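Long-range contacts in transcription elongation factor Spt5 (PDB 3EWG), which stimulates transcription elongation, its NusG N-terminal (NGN) domain, the part in this crystal, mediating the interaction with RNA polymerase: residues M1-R6 / V45-K50; T7-E12 / S38-V43. All blocks are in the same frame, centred on the assembly; numbering follows the deposited sequence.

Contact 1 (M1-R6 / V45-K50); sequences MIFAVR and VEAETK
The Phe3 ring lies alongside the end of strand 42-47 and the turn that follows it. Two carbonyl oxygens sit at its edge, near the ring plane: Val45 O is 3.8 Å from Phe3 CD2, and Ala47 O is 4.0 Å from Phe3 CE2. Further out, Lys50 N approaches Phe3 CZ obliquely at 3.5 Å, while CB and CG of Lys50 rest against CE1. With CG anti to the carbonyl carbon (chi1 -60°), the ring swings along the sheet to the start of helix 50-57. On the same side of the sheet, Val5 CG2 meets Val45 CG2 at 4.0 Å.

Antiparallel pairing joins the two inner strands of the four-stranded sheet of the NGN domain. Phe3 and Val45 form a hydrogen-bonded pair: Phe3 N donates to Val45 O at 2.8 Å, nearly straight (168°), and Phe3 O receives Val45 N. Ile2 and Glu46 form the adjacent non-hydrogen-bonded pair, with a CA-H...O contact from Glu46 CA to Met1 O (3.3 Å).

At the chain end, Met1 N donates to Ala47 O (2.9 Å) and to two waters, and Ala47 N returns a bond to Met1 O (2.9 Å), nearly along the C=O axis. One water donates to Glu46 OE2, the other to Glu48 O; Glu46 OE1 is hydrogen-bonded to Ser32 OG. The amino terminus has three acceptors, and the carboxylate one water away would probably favour its charged form. The chemistry thus divides: Phe3 packs on Val53, Ile66, Ala47 CB and the Lys50 methylenes, while hydrated polar groups tie Met1 to the C-terminal end of strand 42-47.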
loop_
_atom_site.group_PDB
_atom_site.type_symbol
_atom_site.label_atom_id
_atom_site.label_comp_id
_atom_site.label_asym_id
_atom_site.label_seq_id
_atom_site.Cartn_x
_atom_site.Cartn_y
_atom_site.Cartn_z
ATOM N N MET A 1 6.407 -2.544 14.255
ATOM C CA MET A 1 5.918 -3.943 14.077
ATOM C C MET A 1 5.090 -4.057 12.810
ATOM O O MET A 1 4.409 -3.106 12.429
ATOM C CB MET A 1 5.028 -4.353 15.251
ATOM C CG MET A 1 5.743 -4.648 16.543
ATOM S SD MET A 1 4.556 -5.062 17.840
ATOM C CE MET A 1 4.055 -3.430 18.369
ATOM N N ILE A 2 5.131 -5.230 12.179
ATOM C CA ILE A 2 4.293 -5.508 11.010
ATOM C C ILE A 2 3.086 -6.340 11.438
ATOM O O ILE A 2 3.228 -7.369 12.099
ATOM C CB ILE A 2 5.084 -6.205 9.874
ATOM C CG1 ILE A 2 6.274 -5.340 9.439
ATOM C CG2 ILE A 2 4.173 -6.522 8.664
ATOM C CD1 ILE A 2 7.379 -6.117 8.740
ATOM N N PHE A 3 1.898 -5.876 11.063
ATOM C CA PHE A 3 0.661 -6.560 11.390
ATOM C C PHE A 3 -0.038 -6.992 10.108
ATOM O O PHE A 3 0.088 -6.333 9.063
ATOM C CB PHE A 3 -0.262 -5.639 12.196
ATOM C CG PHE A 3 0.330 -5.170 13.501
ATOM C CD1 PHE A 3 0.157 -5.914 14.663
ATOM C CD2 PHE A 3 1.057 -3.987 13.566
ATOM C CE1 PHE A 3 0.702 -5.488 15.873
ATOM C CE2 PHE A 3 1.603 -3.548 14.771
ATOM C CZ PHE A 3 1.425 -4.305 15.927
ATOM N N ALA A 4 -0.769 -8.098 10.187
ATOM C CA ALA A 4 -1.634 -8.514 9.090
ATOM C C ALA A 4 -3.074 -8.206 9.475
ATOM O O ALA A 4 -3.561 -8.665 10.512
ATOM C CB ALA A 4 -1.457 -10.004 8.794
ATOM N N VAL A 5 -3.736 -7.408 8.645
ATOM C CA VAL A 5 -5.148 -7.100 8.829
ATOM C C VAL A 5 -5.952 -8.003 7.898
ATOM O O VAL A 5 -5.762 -7.985 6.684
ATOM C CB VAL A 5 -5.454 -5.616 8.543
ATOM C CG1 VAL A 5 -6.960 -5.340 8.657
ATOM C CG2 VAL A 5 -4.667 -4.722 9.497
ATOM N N ARG A 6 -6.832 -8.803 8.488
ATOM C CA ARG A 6 -7.661 -9.743 7.752
ATOM C C ARG A 6 -8.856 -9.002 7.148
ATOM O O ARG A 6 -9.597 -8.309 7.854
ATOM C CB ARG A 6 -8.121 -10.869 8.688
ATOM C CG ARG A 6 -9.079 -11.878 8.082
ATOM C CD ARG A 6 -8.375 -12.860 7.163
ATOM N NE ARG A 6 -9.287 -13.897 6.696
ATOM C CZ ARG A 6 -9.143 -14.580 5.565
ATOM N NH1 ARG A 6 -8.113 -14.341 4.750
ATOM N NH2 ARG A 6 -10.043 -15.500 5.241
ATOM N N VAL A 45 0.350 -3.969 7.434
ATOM C CA VAL A 45 0.492 -2.632 7.992
ATOM C C VAL A 45 1.668 -2.598 8.959
ATOM O O VAL A 45 1.709 -3.369 9.921
ATOM C CB VAL A 45 -0.797 -2.189 8.741
ATOM C CG1 VAL A 45 -0.626 -0.795 9.354
ATOM C CG2 VAL A 45 -2.002 -2.209 7.813
ATOM N N GLU A 46 2.628 -1.716 8.692
ATOM C CA GLU A 46 3.663 -1.426 9.671
ATOM C C GLU A 46 3.199 -0.275 10.554
ATOM O O GLU A 46 2.802 0.786 10.055
ATOM C CB GLU A 46 4.999 -1.088 9.007
ATOM C CG GLU A 46 6.151 -1.026 10.011
ATOM C CD GLU A 46 7.394 -0.334 9.488
ATOM O OE1 GLU A 46 7.396 0.164 8.335
ATOM O OE2 GLU A 46 8.383 -0.292 10.247
ATOM N N ALA A 47 3.237 -0.498 11.866
ATOM C CA ALA A 47 2.790 0.501 12.829
ATOM C C ALA A 47 3.602 0.419 14.112
ATOM O O ALA A 47 4.257 -0.595 14.387
ATOM C CB ALA A 47 1.302 0.336 13.119
ATOM N N GLU A 48 3.564 1.496 14.891
ATOM C CA GLU A 48 4.302 1.566 16.144
ATOM C C GLU A 48 3.752 0.574 17.169
ATOM O O GLU A 48 4.512 -0.168 17.797
ATOM C CB GLU A 48 4.267 2.996 16.700
ATOM C CG GLU A 48 5.200 3.255 17.886
ATOM C CD GLU A 48 6.675 3.104 17.547
ATOM O OE1 GLU A 48 7.082 3.431 16.410
ATOM O OE2 GLU A 48 7.435 2.665 18.436
ATOM N N THR A 49 2.430 0.572 17.325
ATOM C CA THR A 49 1.755 -0.281 18.298
ATOM C C THR A 49 0.574 -0.983 17.645
ATOM O O THR A 49 0.107 -0.569 16.576
ATOM C CB THR A 49 1.226 0.528 19.516
ATOM O OG1 THR A 49 0.241 1.473 19.077
ATOM C CG2 THR A 49 2.362 1.268 20.240
ATOM N N LYS A 50 0.082 -2.032 18.299
ATOM C CA LYS A 50 -1.144 -2.695 17.870
ATOM C C LYS A 50 -2.336 -1.747 17.992
ATOM O O LYS A 50 -3.249 -1.779 17.158
ATOM C CB LYS A 50 -1.391 -3.973 18.675
ATOM C CG LYS A 50 -2.459 -4.872 18.055
ATOM C CD LYS A 50 -2.585 -6.193 18.783
ATOM C CE LYS A 50 -3.653 -7.056 18.128
ATOM N NZ LYS A 50 -3.436 -8.505 18.416
HETATM O O HOH W 1 8.496 -2.560 12.189
HETATM O O HOH W 2 6.931 -1.436 16.766
#

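Contact 2 (T7-E12 / S38-V43); sequences TMVGQE and SLKGYV
Glu12 reaches across to Gly41 and makes the tight part of this contact, which joins the strand-to-helix loop to the turn before strand 42-47. Its OE2 accepts Gly41 N through the anti lone pair at 2.8 Å, in a nearly straight bond (172°); the same OE2 also accepts Gly10 N at 2.9 Å, from above the carboxylate plane. Chi1 (-56°) puts Glu12 CG 3.7 Å from both Leu39 O and Tyr42 O, and the chi2 bend (83°) then turns the carboxylate toward the two N-H groups. Each glycine is the third residue of a type II turn, Met8 to Gln11 in one segment and Leu39 to Tyr42 in the other, so one oxygen joins two turns. On the strand side, Thr7 N donates to Gly41 O at 2.8 Å. The Thr7 and Val43 side chains cross at about a right angle, their CG2 atoms 3.9 Å apart, and Val43 CG2 also lies 3.4 Å from Glu12 O. Ile15 and Met19 of helix 12-25 continue this buried layer, touching Thr7 and Val43 respectively.

The solvent side is looser: Val9 CG1 lies on Lys40 CD at 3.7 Å, both residues exposed, and the lysine's amino end leads away, toward a weak bond with Glu37 O.

Gln11 is the N-cap of helix 12-25, so two backbone N-H groups and the helix start would all be expected to favour an ionised Glu12, which pins the loop to the turn.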
loop_
_atom_site.group_PDB
_atom_site.type_symbol
_atom_site.label_atom_id
_atom_site.label_comp_id
_atom_site.label_asym_id
_atom_site.label_seq_id
_atom_site.Cartn_x
_atom_site.Cartn_y
_atom_site.Cartn_z
ATOM N N THR A 7 -9.029 -9.150 5.839
ATOM C CA THR A 7 -10.109 -8.481 5.122
ATOM C C THR A 7 -10.929 -9.485 4.326
ATOM O O THR A 7 -10.519 -10.639 4.151
ATOM C CB THR A 7 -9.575 -7.397 4.135
ATOM O OG1 THR A 7 -9.059 -8.024 2.949
ATOM C CG2 THR A 7 -8.482 -6.529 4.778
ATOM N N MET A 8 -12.085 -9.035 3.841
ATOM C CA MET A 8 -12.812 -9.765 2.816
ATOM C C MET A 8 -11.907 -9.879 1.592
ATOM O O MET A 8 -11.226 -8.911 1.223
ATOM C CB MET A 8 -14.100 -9.031 2.442
ATOM C CG MET A 8 -14.998 -9.810 1.487
ATOM S SD MET A 8 -16.546 -8.955 1.142
ATOM C CE MET A 8 -16.163 -8.129 -0.385
ATOM N N VAL A 9 -11.888 -11.058 0.977
ATOM C CA VAL A 9 -11.103 -11.280 -0.239
ATOM C C VAL A 9 -11.602 -10.340 -1.339
ATOM O O VAL A 9 -12.806 -10.228 -1.565
ATOM C CB VAL A 9 -11.161 -12.762 -0.686
ATOM C CG1 VAL A 9 -10.527 -12.958 -2.061
ATOM C CG2 VAL A 9 -10.480 -13.652 0.346
ATOM N N GLY A 10 -10.673 -9.637 -1.984
ATOM C CA GLY A 10 -11.018 -8.713 -3.061
ATOM C C GLY A 10 -11.116 -7.260 -2.635
ATOM O O GLY A 10 -11.170 -6.368 -3.480
ATOM N N GLN A 11 -11.126 -7.019 -1.322
ATOM C CA GLN A 11 -11.232 -5.661 -0.779
ATOM C C GLN A 11 -9.896 -5.094 -0.284
ATOM O O GLN A 11 -9.871 -4.049 0.370
ATOM C CB GLN A 11 -12.261 -5.610 0.358
ATOM C CG GLN A 11 -13.687 -5.945 -0.058
ATOM C CD GLN A 11 -14.258 -4.955 -1.054
ATOM O OE1 GLN A 11 -14.416 -3.771 -0.753
ATOM N NE2 GLN A 11 -14.569 -5.437 -2.251
ATOM N N GLU A 12 -8.801 -5.779 -0.607
ATOM C CA GLU A 12 -7.471 -5.424 -0.097
ATOM C C GLU A 12 -7.060 -3.991 -0.474
ATOM O O GLU A 12 -6.691 -3.200 0.394
ATOM C CB GLU A 12 -6.416 -6.442 -0.558
ATOM C CG GLU A 12 -6.719 -7.908 -0.192
ATOM C CD GLU A 12 -7.656 -8.597 -1.182
ATOM O OE1 GLU A 12 -8.083 -7.947 -2.159
ATOM O OE2 GLU A 12 -7.962 -9.792 -0.993
ATOM N N SER A 38 -2.252 -10.675 -4.993
ATOM C CA SER A 38 -1.522 -11.914 -4.728
ATOM C C SER A 38 -1.630 -12.356 -3.265
ATOM O O SER A 38 -1.440 -13.532 -2.949
ATOM C CB SER A 38 -0.054 -11.751 -5.113
ATOM O OG SER A 38 0.071 -11.559 -6.511
ATOM N N LEU A 39 -1.918 -11.409 -2.378
ATOM C CA LEU A 39 -2.149 -11.724 -0.979
ATOM C C LEU A 39 -3.630 -11.545 -0.636
ATOM O O LEU A 39 -4.077 -10.469 -0.232
ATOM C CB LEU A 39 -1.234 -10.896 -0.073
ATOM C CG LEU A 39 -1.287 -11.149 1.438
ATOM C CD1 LEU A 39 -0.970 -12.611 1.803
ATOM C CD2 LEU A 39 -0.353 -10.194 2.152
ATOM N N LYS A 40 -4.375 -12.632 -0.812
ATOM C CA LYS A 40 -5.825 -12.652 -0.670
ATOM C C LYS A 40 -6.269 -12.494 0.773
ATOM O O LYS A 40 -5.839 -13.248 1.649
ATOM C CB LYS A 40 -6.384 -13.970 -1.223
ATOM C CG LYS A 40 -6.082 -14.213 -2.693
ATOM C CD LYS A 40 -7.288 -13.907 -3.570
ATOM C CE LYS A 40 -6.884 -13.556 -5.000
ATOM N NZ LYS A 40 -5.745 -14.381 -5.508
ATOM N N GLY A 41 -7.129 -11.506 1.008
ATOM C CA GLY A 41 -7.774 -11.308 2.311
ATOM C C GLY A 41 -6.904 -10.733 3.414
ATOM O O GLY A 41 -7.230 -10.861 4.599
ATOM N N TYR A 42 -5.793 -10.103 3.039
ATOM C CA TYR A 42 -4.912 -9.470 4.022
ATOM C C TYR A 42 -4.343 -8.167 3.502
ATOM O O TYR A 42 -4.044 -8.049 2.312
ATOM C CB TYR A 42 -3.758 -10.396 4.433
ATOM C CG TYR A 42 -4.200 -11.634 5.168
ATOM C CD1 TYR A 42 -4.335 -12.849 4.499
ATOM C CD2 TYR A 42 -4.506 -11.589 6.527
ATOM C CE1 TYR A 42 -4.753 -13.989 5.160
ATOM C CE2 TYR A 42 -4.925 -12.729 7.200
ATOM C CZ TYR A 42 -5.045 -13.921 6.511
ATOM O OH TYR A 42 -5.467 -15.054 7.162
ATOM N N VAL A 43 -4.225 -7.194 4.402
ATOM C CA VAL A 43 -3.470 -5.968 4.163
ATOM C C VAL A 43 -2.385 -5.925 5.236
ATOM O O VAL A 43 -2.662 -6.114 6.430
ATOM C CB VAL A 43 -4.351 -4.688 4.235
ATOM C CG1 VAL A 43 -3.496 -3.412 4.071
ATOM C CG2 VAL A 43 -5.431 -4.706 3.164
#

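How the contacts relate
Contacts 1 and 2 sit on opposite sides of the chain's centre, their own centres 15 Å apart. Contact 1 lies on the antiparallel pairing of strands 2-7 and 42-47 itself, while contact 2 carries it through Thr7 and Gly41 into the loop before helix 12-25. Val5 N and Val43 O, 2.8 Å apart in a probable hydrogen bond, bridge the two, and Arg6 CD packs 3.4 Å from Gly41 O. Along the chain contact 2 is nested inside the loop that contact 1 closes. Contact 1 is found where strand 42-47 leads into helix 50-57, contact 2 where strand 2-7 leads into helix 12-25.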